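Local structure of superoxide dismutase (4GUN) at residues Pro22-Ser25 and Lys26-Asp30; Asp156-Ala160 and Pro161-Pro165; Lys189-Trp192 and Asn193-Asn196. The protein probably protects cells from oxidative damage by converting superoxide to hydrogen peroxide and oxygen with a manganese cofactor. The protein carries 2 engineered substitutions. One frame throughout, in Å; residues are numbered along the deposited sequence.

Contact 1: residues Pro22-Ser25 and Lys26-Asp30; sequences PYIS and KEIND
Ser25 and Ile28 meet in an N-cap at the start of helix 26-56, in the alpha-hairpin domain of the manganese superoxide dismutase fold. Lys26 opens the helix. Its backbone N is held by Glu21 in the preceding loop. Glu27 is bent at its second torsion, which carries OE1 back beside the cap, 3.7 Å from Ser25 CB. Ile28 supplies the capping proton. Its N donates to Ser25 OG over 3.2 Å, nearly straight at 168°. Ser25 OG can reach it because chi1 of 76° places the hydroxyl between the backbone N and the carbonyl carbon. Ile28 CG2 also packs on Ile24 CG2 at 4.0 Å. The same side chain touches Leu178 and Gln179 and lies about 4 Å, between nearest atoms, from that of the manganese ligand His32. Asn29 N continues the pattern with a bond to Ser25 O at 3.0 Å. Its side chain crosses that of Ile24 at about a right angle, with OD1 3.3 Å from Ile24 CG2, while ND2 is fixed by Leu17 O in the loop. Asp30 N then donates to Lys26 O at 2.7 Å.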
ATOM      1  N   PRO A  22      23.694   8.404  27.254  1.00  9.40           N
ATOM      2  CA  PRO A  22      24.312   8.392  25.915  1.00  8.94           C
ATOM      3  C   PRO A  22      23.537   7.642  24.829  1.00 13.08           C
ATOM      4  O   PRO A  22      24.074   7.431  23.747  1.00 13.34           O
ATOM      5  CB  PRO A  22      25.673   7.730  26.191  1.00  9.68           C
ATOM      6  CG  PRO A  22      25.357   6.708  27.259  1.00 12.91           C
ATOM      7  CD  PRO A  22      24.261   7.332  28.109  1.00  9.50           C
ATOM      8  N   TYR A  23      22.306   7.210  25.126  1.00  9.90           N
ATOM      9  CA  TYR A  23      21.473   6.394  24.234  1.00  8.68           C
ATOM     10  C   TYR A  23      20.824   7.201  23.101  1.00 12.26           C
ATOM     11  O   TYR A  23      20.967   6.831  21.935  1.00 11.80           O
ATOM     12  CB  TYR A  23      20.475   5.550  25.068  1.00  9.67           C
ATOM     13  CG  TYR A  23      21.162   4.852  26.229  1.00 10.44           C
ATOM     14  CD1 TYR A  23      22.127   3.868  26.006  1.00 12.50           C
ATOM     15  CD2 TYR A  23      20.934   5.251  27.538  1.00 10.74           C
ATOM     16  CE1 TYR A  23      22.813   3.273  27.063  1.00 13.06           C
ATOM     17  CE2 TYR A  23      21.620   4.664  28.606  1.00 11.18           C
ATOM     18  CZ  TYR A  23      22.557   3.675  28.362  1.00 17.21           C
ATOM     19  OH  TYR A  23      23.196   3.048  29.406  1.00 17.77           O
ATOM     20  N   ILE A  24      20.172   8.324  23.444  1.00  8.42           N
ATOM     21  CA  ILE A  24      19.554   9.270  22.498  1.00  8.71           C
ATOM     22  C   ILE A  24      20.075  10.672  22.882  1.00 11.88           C
ATOM     23  O   ILE A  24      19.963  11.073  24.040  1.00 12.29           O
ATOM     24  CB  ILE A  24      17.992   9.207  22.465  1.00 11.14           C
ATOM     25  CG1 ILE A  24      17.475   7.737  22.335  1.00 11.95           C
ATOM     26  CG2 ILE A  24      17.449  10.119  21.333  1.00  8.54           C
ATOM     27  CD1 ILE A  24      15.970   7.557  22.428  1.00 14.08           C
ATOM     28  N   SER A  25      20.682  11.388  21.927  1.00  7.35           N
ATOM     29  CA  SER A  25      21.269  12.694  22.230  1.00  6.82           C
ATOM     30  C   SER A  25      20.243  13.811  22.400  1.00  9.60           C
ATOM     31  O   SER A  25      19.123  13.710  21.877  1.00  7.78           O
ATOM     32  CB  SER A  25      22.305  13.075  21.175  1.00 11.19           C
ATOM     33  OG  SER A  25      21.673  13.492  19.972  1.00 19.68           O
ATOM     34  N   LYS A  26      20.649  14.901  23.103  1.00  7.92           N
ATOM     35  CA  LYS A  26      19.820  16.102  23.267  1.00  8.47           C
ATOM     36  C   LYS A  26      19.505  16.672  21.874  1.00 14.43           C
ATOM     37  O   LYS A  26      18.389  17.120  21.630  1.00 12.71           O
ATOM     38  CB  LYS A  26      20.557  17.176  24.099  1.00  9.24           C
ATOM     39  CG  LYS A  26      19.787  18.485  24.185  1.00 11.98           C
ATOM     40  CD  LYS A  26      20.282  19.430  25.248  1.00 16.20           C
ATOM     41  CE  LYS A  26      19.605  20.768  25.046  1.00 18.94           C
ATOM     42  NZ  LYS A  26      20.188  21.814  25.918  1.00 24.75           N
ATOM     43  N   GLU A  27      20.504  16.642  20.965  1.00 14.43           N
ATOM     44  CA  GLU A  27      20.418  17.188  19.605  1.00 14.91           C
ATOM     45  C   GLU A  27      19.296  16.532  18.802  1.00 16.41           C
ATOM     46  O   GLU A  27      18.456  17.250  18.249  1.00 15.27           O
ATOM     47  CB  GLU A  27      21.800  17.138  18.908  1.00 17.47           C
ATOM     48  CG  GLU A  27      22.832  18.083  19.537  1.00 29.17           C
ATOM     49  CD  GLU A  27      23.140  17.855  21.010  1.00 40.30           C
ATOM     50  OE1 GLU A  27      23.300  16.674  21.403  1.00 12.59           O
ATOM     51  OE2 GLU A  27      23.117  18.841  21.785  1.00 27.80           O
ATOM     52  N   ILE A  28      19.198  15.182  18.858  1.00 11.14           N
ATOM     53  CA  ILE A  28      18.075  14.435  18.246  1.00  9.68           C
ATOM     54  C   ILE A  28      16.769  14.814  18.961  1.00 11.79           C
ATOM     55  O   ILE A  28      15.848  15.262  18.303  1.00  9.51           O
ATOM     56  CB  ILE A  28      18.298  12.890  18.243  1.00 11.19           C
ATOM     57  CG1 ILE A  28      19.420  12.490  17.265  1.00  9.98           C
ATOM     58  CG2 ILE A  28      16.974  12.135  17.929  1.00 10.67           C
ATOM     59  CD1 ILE A  28      19.987  11.070  17.522  1.00  9.02           C
ATOM     60  N   ASN A  29      16.703  14.659  20.307  1.00  8.89           N
ATOM     61  CA  ASN A  29      15.506  14.977  21.094  1.00  8.28           C
ATOM     62  C   ASN A  29      14.946  16.392  20.857  1.00 12.22           C
ATOM     63  O   ASN A  29      13.740  16.563  20.696  1.00 10.61           O
ATOM     64  CB  ASN A  29      15.754  14.705  22.590  1.00 11.06           C
ATOM     65  CG  ASN A  29      15.794  13.236  22.974  1.00 22.15           C
ATOM     66  OD1 ASN A  29      15.229  12.375  22.298  1.00 13.69           O
ATOM     67  ND2 ASN A  29      16.426  12.915  24.101  1.00  8.98           N
ATOM     68  N   ASP A  30      15.818  17.406  20.793  1.00 11.52           N
ATOM     69  CA  ASP A  30      15.362  18.786  20.554  1.00 11.62           C
ATOM     70  C   ASP A  30      14.680  18.943  19.177  1.00 14.76           C
ATOM     71  O   ASP A  30      13.632  19.579  19.071  1.00 14.76           O
ATOM     72  CB  ASP A  30      16.522  19.782  20.696  1.00 13.26           C
ATOM     73  CG  ASP A  30      16.068  21.224  20.817  1.00 20.38           C
ATOM     74  OD1 ASP A  30      14.863  21.452  21.049  1.00 22.52           O
ATOM     75  OD2 ASP A  30      16.922  22.118  20.728  1.00 26.95           O
TER

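Contact 2: residues Asp156-Ala160 and Pro161-Pro165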
ATOM      1  N   ASP A 156       1.547   5.437  10.234  1.00  8.84           N
ATOM      2  CA  ASP A 156       0.438   4.518  10.505  1.00  8.47           C
ATOM      3  C   ASP A 156       0.571   4.075  11.992  1.00 12.17           C
ATOM      4  O   ASP A 156       1.681   4.049  12.544  1.00 10.78           O
ATOM      5  CB  ASP A 156       0.450   3.333   9.513  1.00  9.46           C
ATOM      6  CG  ASP A 156       0.235   3.736   8.053  1.00 16.31           C
ATOM      7  OD1 ASP A 156      -0.109   4.913   7.801  1.00 19.96           O
ATOM      8  OD2 ASP A 156       0.410   2.875   7.164  1.00 13.90           O
ATOM      9  N   THR A 157      -0.557   3.849  12.663  1.00  9.70           N
ATOM     10  CA  THR A 157      -0.558   3.546  14.102  1.00  9.63           C
ATOM     11  C   THR A 157      -1.382   2.316  14.463  1.00 11.92           C
ATOM     12  O   THR A 157      -1.966   1.688  13.587  1.00 11.02           O
ATOM     13  CB  THR A 157      -0.996   4.810  14.885  1.00 19.33           C
ATOM     14  OG1 THR A 157      -0.645   4.662  16.267  1.00 24.87           O
ATOM     15  CG2 THR A 157      -2.489   5.138  14.726  1.00 15.58           C
ATOM     16  N   ILE A 158      -1.478   2.019  15.766  1.00  9.13           N
ATOM     17  CA  ILE A 158      -2.332   0.950  16.288  1.00  9.14           C
ATOM     18  C   ILE A 158      -3.701   1.602  16.491  1.00 13.17           C
ATOM     19  O   ILE A 158      -3.925   2.290  17.483  1.00 12.64           O
ATOM     20  CB  ILE A 158      -1.718   0.305  17.564  1.00 12.34           C
ATOM     21  CG1 ILE A 158      -0.269  -0.218  17.289  1.00 12.59           C
ATOM     22  CG2 ILE A 158      -2.614  -0.812  18.132  1.00 12.23           C
ATOM     23  CD1 ILE A 158      -0.062  -1.064  16.006  1.00 10.50           C
ATOM     24  N   SER A 159      -4.573   1.499  15.481  1.00 11.15           N
ATOM     25  CA  SER A 159      -5.862   2.190  15.557  1.00 10.98           C
ATOM     26  C   SER A 159      -7.071   1.280  15.680  1.00 16.33           C
ATOM     27  O   SER A 159      -8.190   1.774  15.931  1.00 14.41           O
ATOM     28  CB  SER A 159      -6.015   3.174  14.403  1.00 13.41           C
ATOM     29  OG  SER A 159      -6.053   2.480  13.171  1.00 19.81           O
ATOM     30  N   ALA A 160      -6.855  -0.051  15.529  1.00 14.38           N
ATOM     31  CA  ALA A 160      -7.937  -1.020  15.671  1.00 14.78           C
ATOM     32  C   ALA A 160      -8.468  -0.947  17.113  1.00 20.11           C
ATOM     33  O   ALA A 160      -7.653  -0.978  18.042  1.00 19.44           O
ATOM     34  CB  ALA A 160      -7.437  -2.419  15.362  1.00 15.62           C
ATOM     35  N   PRO A 161      -9.801  -0.762  17.330  1.00 17.45           N
ATOM     36  CA  PRO A 161     -10.323  -0.665  18.707  1.00 17.19           C
ATOM     37  C   PRO A 161      -9.925  -1.811  19.649  1.00 20.04           C
ATOM     38  O   PRO A 161      -9.626  -1.543  20.801  1.00 19.64           O
ATOM     39  CB  PRO A 161     -11.838  -0.606  18.509  1.00 19.26           C
ATOM     40  CG  PRO A 161     -12.009  -0.067  17.140  1.00 24.26           C
ATOM     41  CD  PRO A 161     -10.894  -0.671  16.344  1.00 19.43           C
ATOM     42  N   HIS A 162      -9.860  -3.056  19.155  1.00 16.34           N
ATOM     43  CA  HIS A 162      -9.501  -4.232  19.975  1.00 16.07           C
ATOM     44  C   HIS A 162      -7.992  -4.345  20.283  1.00 16.44           C
ATOM     45  O   HIS A 162      -7.571  -5.309  20.929  1.00 15.41           O
ATOM     46  CB  HIS A 162      -9.997  -5.518  19.293  1.00 17.12           C
ATOM     47  CG  HIS A 162      -9.258  -5.848  18.030  1.00 20.67           C
ATOM     48  ND1 HIS A 162      -8.235  -6.780  18.016  1.00 22.69           N
ATOM     49  CD2 HIS A 162      -9.384  -5.320  16.791  1.00 22.47           C
ATOM     50  CE1 HIS A 162      -7.782  -6.800  16.773  1.00 22.04           C
ATOM     51  NE2 HIS A 162      -8.444  -5.938  16.000  1.00 22.35           N
ATOM     52  N   LEU A 163      -7.176  -3.390  19.798  1.00 12.43           N
ATOM     53  CA  LEU A 163      -5.728  -3.441  20.010  1.00 12.72           C
ATOM     54  C   LEU A 163      -5.231  -2.266  20.835  1.00 16.23           C
ATOM     55  O   LEU A 163      -5.722  -1.150  20.668  1.00 16.36           O
ATOM     56  CB  LEU A 163      -4.968  -3.491  18.681  1.00 12.79           C
ATOM     57  CG  LEU A 163      -5.048  -4.772  17.853  1.00 17.11           C
ATOM     58  CD1 LEU A 163      -4.397  -4.555  16.488  1.00 17.03           C
ATOM     59  CD2 LEU A 163      -4.378  -5.960  18.568  1.00 17.94           C
ATOM     60  N   VAL A 164      -4.245  -2.522  21.721  1.00 11.69           N
ATOM     61  CA  VAL A 164      -3.674  -1.507  22.614  1.00  9.87           C
ATOM     62  C   VAL A 164      -2.167  -1.380  22.381  1.00 12.56           C
ATOM     63  O   VAL A 164      -1.454  -2.368  22.561  1.00 11.33           O
ATOM     64  CB  VAL A 164      -3.961  -1.821  24.110  1.00 12.44           C
ATOM     65  CG1 VAL A 164      -3.571  -0.639  25.000  1.00 11.25           C
ATOM     66  CG2 VAL A 164      -5.417  -2.222  24.343  1.00 11.91           C
ATOM     67  N   PRO A 165      -1.647  -0.179  22.019  1.00 10.16           N
ATOM     68  CA  PRO A 165      -0.182  -0.039  21.905  1.00  9.81           C
ATOM     69  C   PRO A 165       0.442  -0.037  23.323  1.00 10.05           C
ATOM     70  O   PRO A 165      -0.049   0.666  24.212  1.00  8.52           O
ATOM     71  CB  PRO A 165      -0.006   1.288  21.145  1.00 11.86           C
ATOM     72  CG  PRO A 165      -1.257   2.072  21.420  1.00 14.94           C
ATOM     73  CD  PRO A 165      -2.353   1.108  21.793  1.00 10.70           C
TER
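Ile158 packs against Leu163 and Pro165, where the chain turns back into strand 163-170. With chi1 at -56°, CG2 lies beside the carbonyl carbon and meets Leu163 CB at 3.6 Å, the two side chains crossing at about a right angle. Against Pro165 the isoleucine slides past in the opposite direction, with CB 4.1 Å from Pro165 CB. Ser159 points away from this packing. Its OG bonds to Glu65 of the second subunit. Ala160 starts a type I beta turn that ends at Leu163. Its carbonyl O accepts from Leu163 N at 3.0 Å, with the donor well above the carbonyl plane, 53° out of it. Lys61 of the second subunit bonds to Leu163 O and, weakly, to the same oxygen of Ala160. The methyl of Ala160 touches two side chains: CB is 3.9 Å from Leu163 CD1 and 3.7 Å from His162 NE2. A chi1 of 69° folds the His162 ring back toward that methyl, and Leu163 CG lies over one face of the ring, toward its rim. Asn140 holds His162 ND1. The turn thus joins the edge of the three-stranded sheet to the subunit interface. Ile158 rests on Phe136 and Val138 of strand 133-140 and on Val150 and Thr152 of strand 146-153, while Pro165 packs on Leu82 of helix 60-85.

Contact 3: residues Lys189-Trp192 and Asn193-Asn196; sequences KAIW and NVIN
Asn193 folds its side-chain amide back onto Ala190 at the C-terminal end of helix 184-191, where the chain tightens into a 3-10 turn. Asn193 ND2 donates to Ala190 O at 2.9 Å with an angle of 157°. The oxygen lies close to the amide plane of Asn193, but the donor sits above the carbonyl plane of Ala190, 36° out of it. A chi1 of -62° sets Asn193 CG beside its own backbone N, and both nitrogens of the residue face the same acceptor. The backbone bond is the weak one, Asn193 N to Ala190 O at 3.3 Å. Val194 N donates to Ile191 O at 3.0 Å, and Ile195 N makes a weak bond to Trp192 O at 3.3 Å. Each of these spans three residues, the spacing of a 3-10 turn.

The apolar contacts centre on Ile195. Its side chain lies alongside that of Trp192 and points the same way, with CG1 3.7 Å from Trp192 CE3. Its CD1 reaches Ile191 CG1 at 4.1 Å. The Ile191 side chain lies about 6 Å, between nearest atoms, from that of the manganese ligand Asp170. Beyond the turn, Trp192 packs on Ile119 and Thr122 of helix 115-127. Ile195 continues onto Ile167 and Ile169 of strand 163-170. Asn196 then caps the next helix, 197-205, through weak bonds from Ala198 and Glu199 to its OD1.

The chemistry is that of a helix finishing. Three carbonyls in a row, from Ala190 to Trp192, accept bonds from the turn. Ala190 O takes two donors from Asn193, and the shorter bond, from ND2, supplements a weak backbone one. The indole NE1 bonds to Asn123, while the six-membered ring packs on Ile195.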
ATOM      1  N   LYS A 189      19.443  -1.579  19.521  1.00 10.58           N
ATOM      2  CA  LYS A 189      20.081  -2.186  20.686  1.00 11.06           C
ATOM      3  C   LYS A 189      20.085  -1.190  21.878  1.00 16.00           C
ATOM      4  O   LYS A 189      19.584  -1.510  22.955  1.00 16.08           O
ATOM      5  CB  LYS A 189      21.515  -2.639  20.310  1.00 13.03           C
ATOM      6  CG  LYS A 189      22.166  -3.585  21.318  1.00 21.27           C
ATOM      7  CD  LYS A 189      23.506  -4.151  20.816  1.00 35.36           C
ATOM      8  CE  LYS A 189      23.384  -5.448  20.034  1.00 58.75           C
ATOM      9  NZ  LYS A 189      23.084  -6.621  20.906  1.00 71.49           N
ATOM     10  N   ALA A 190      20.570   0.034  21.643  1.00 13.47           N
ATOM     11  CA  ALA A 190      20.696   1.091  22.642  1.00 13.02           C
ATOM     12  C   ALA A 190      19.420   1.624  23.304  1.00 13.69           C
ATOM     13  O   ALA A 190      19.475   1.971  24.484  1.00 12.07           O
ATOM     14  CB  ALA A 190      21.500   2.240  22.070  1.00 14.07           C
ATOM     15  N   ILE A 191      18.312   1.751  22.559  1.00  9.34           N
ATOM     16  CA  ILE A 191      17.058   2.349  23.064  1.00  8.00           C
ATOM     17  C   ILE A 191      16.441   1.631  24.274  1.00 11.45           C
ATOM     18  O   ILE A 191      15.799   2.281  25.093  1.00 10.38           O
ATOM     19  CB  ILE A 191      16.012   2.607  21.916  1.00 10.26           C
ATOM     20  CG1 ILE A 191      14.916   3.636  22.358  1.00  8.95           C
ATOM     21  CG2 ILE A 191      15.403   1.305  21.387  1.00 10.37           C
ATOM     22  CD1 ILE A 191      14.165   4.311  21.223  1.00 16.46           C
ATOM     23  N   TRP A 192      16.604   0.301  24.367  1.00  8.76           N
ATOM     24  CA  TRP A 192      16.040  -0.490  25.469  1.00 10.28           C
ATOM     25  C   TRP A 192      16.520  -0.065  26.862  1.00 14.04           C
ATOM     26  O   TRP A 192      15.776  -0.211  27.821  1.00 13.72           O
ATOM     27  CB  TRP A 192      16.198  -1.991  25.216  1.00  9.87           C
ATOM     28  CG  TRP A 192      15.463  -2.414  23.984  1.00 11.44           C
ATOM     29  CD1 TRP A 192      15.994  -2.614  22.745  1.00 14.33           C
ATOM     30  CD2 TRP A 192      14.046  -2.558  23.843  1.00 11.94           C
ATOM     31  NE1 TRP A 192      15.007  -2.952  21.855  1.00 14.29           N
ATOM     32  CE2 TRP A 192      13.793  -2.903  22.496  1.00 16.23           C
ATOM     33  CE3 TRP A 192      12.962  -2.476  24.740  1.00 13.69           C
ATOM     34  CZ2 TRP A 192      12.505  -3.160  22.020  1.00 16.06           C
ATOM     35  CZ3 TRP A 192      11.677  -2.682  24.256  1.00 15.66           C
ATOM     36  CH2 TRP A 192      11.455  -3.015  22.911  1.00 16.42           C
ATOM     37  N   ASN A 193      17.712   0.556  26.938  1.00 10.18           N
ATOM     38  CA  ASN A 193      18.302   1.124  28.152  1.00  8.95           C
ATOM     39  C   ASN A 193      17.482   2.334  28.685  1.00 10.88           C
ATOM     40  O   ASN A 193      17.598   2.671  29.857  1.00  9.16           O
ATOM     41  CB  ASN A 193      19.742   1.522  27.898  1.00  5.24           C
ATOM     42  CG  ASN A 193      20.642   0.377  27.525  1.00 19.70           C
ATOM     43  OD1 ASN A 193      20.997  -0.455  28.353  1.00 19.83           O
ATOM     44  ND2 ASN A 193      21.015   0.288  26.257  1.00 14.21           N
ATOM     45  N   VAL A 194      16.636   2.953  27.843  1.00  8.25           N
ATOM     46  CA  VAL A 194      15.783   4.090  28.260  1.00  8.24           C
ATOM     47  C   VAL A 194      14.294   3.832  28.080  1.00 11.66           C
ATOM     48  O   VAL A 194      13.492   4.772  28.133  1.00 11.59           O
ATOM     49  CB  VAL A 194      16.224   5.490  27.715  1.00 12.25           C
ATOM     50  CG1 VAL A 194      17.516   5.961  28.378  1.00 12.01           C
ATOM     51  CG2 VAL A 194      16.328   5.506  26.186  1.00 11.75           C
ATOM     52  N   ILE A 195      13.914   2.560  27.877  1.00 10.08           N
ATOM     53  CA  ILE A 195      12.506   2.216  27.721  1.00  9.93           C
ATOM     54  C   ILE A 195      11.807   2.220  29.080  1.00 13.23           C
ATOM     55  O   ILE A 195      12.299   1.624  30.036  1.00 13.41           O
ATOM     56  CB  ILE A 195      12.301   0.925  26.881  1.00 12.24           C
ATOM     57  CG1 ILE A 195      12.589   1.179  25.367  1.00 12.56           C
ATOM     58  CG2 ILE A 195      10.918   0.281  27.104  1.00 10.95           C
ATOM     59  CD1 ILE A 195      11.734   2.294  24.644  1.00 15.36           C
ATOM     60  N   ASN A 196      10.688   2.936  29.165  1.00  9.54           N
ATOM     61  CA  ASN A 196       9.901   3.041  30.391  1.00  8.79           C
ATOM     62  C   ASN A 196       8.862   1.902  30.459  1.00 13.10           C
ATOM     63  O   ASN A 196       7.746   2.039  29.954  1.00 13.21           O
ATOM     64  CB  ASN A 196       9.233   4.402  30.457  1.00  8.35           C
ATOM     65  CG  ASN A 196       8.483   4.676  31.739  1.00 25.56           C
ATOM     66  OD1 ASN A 196       8.402   3.856  32.652  1.00 21.09           O
ATOM     67  ND2 ASN A 196       7.884   5.830  31.815  1.00 20.18           N
TER

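The three contacts follow one another along the chain. Contact 1 belongs to the alpha-hairpin domain, and the other two to the C-terminal domain. Contacts 1 and 3 lie on the same side of the chain's centre, with their own centres 13 Å apart. They touch: the Tyr23 ring packs on Asn193 and Val194, and Ile24 meets Ile191. The start of helix 26-56 is thereby joined to the end of helix 184-191, across the two domains that both supply manganese ligands. Contact 2 is on the opposite side, 28 Å from contact 1 and 22 Å from contact 3 between centres, and faces the second subunit. Strand 163-170 starts in contact 2 and also packs against Ile195 of contact 3.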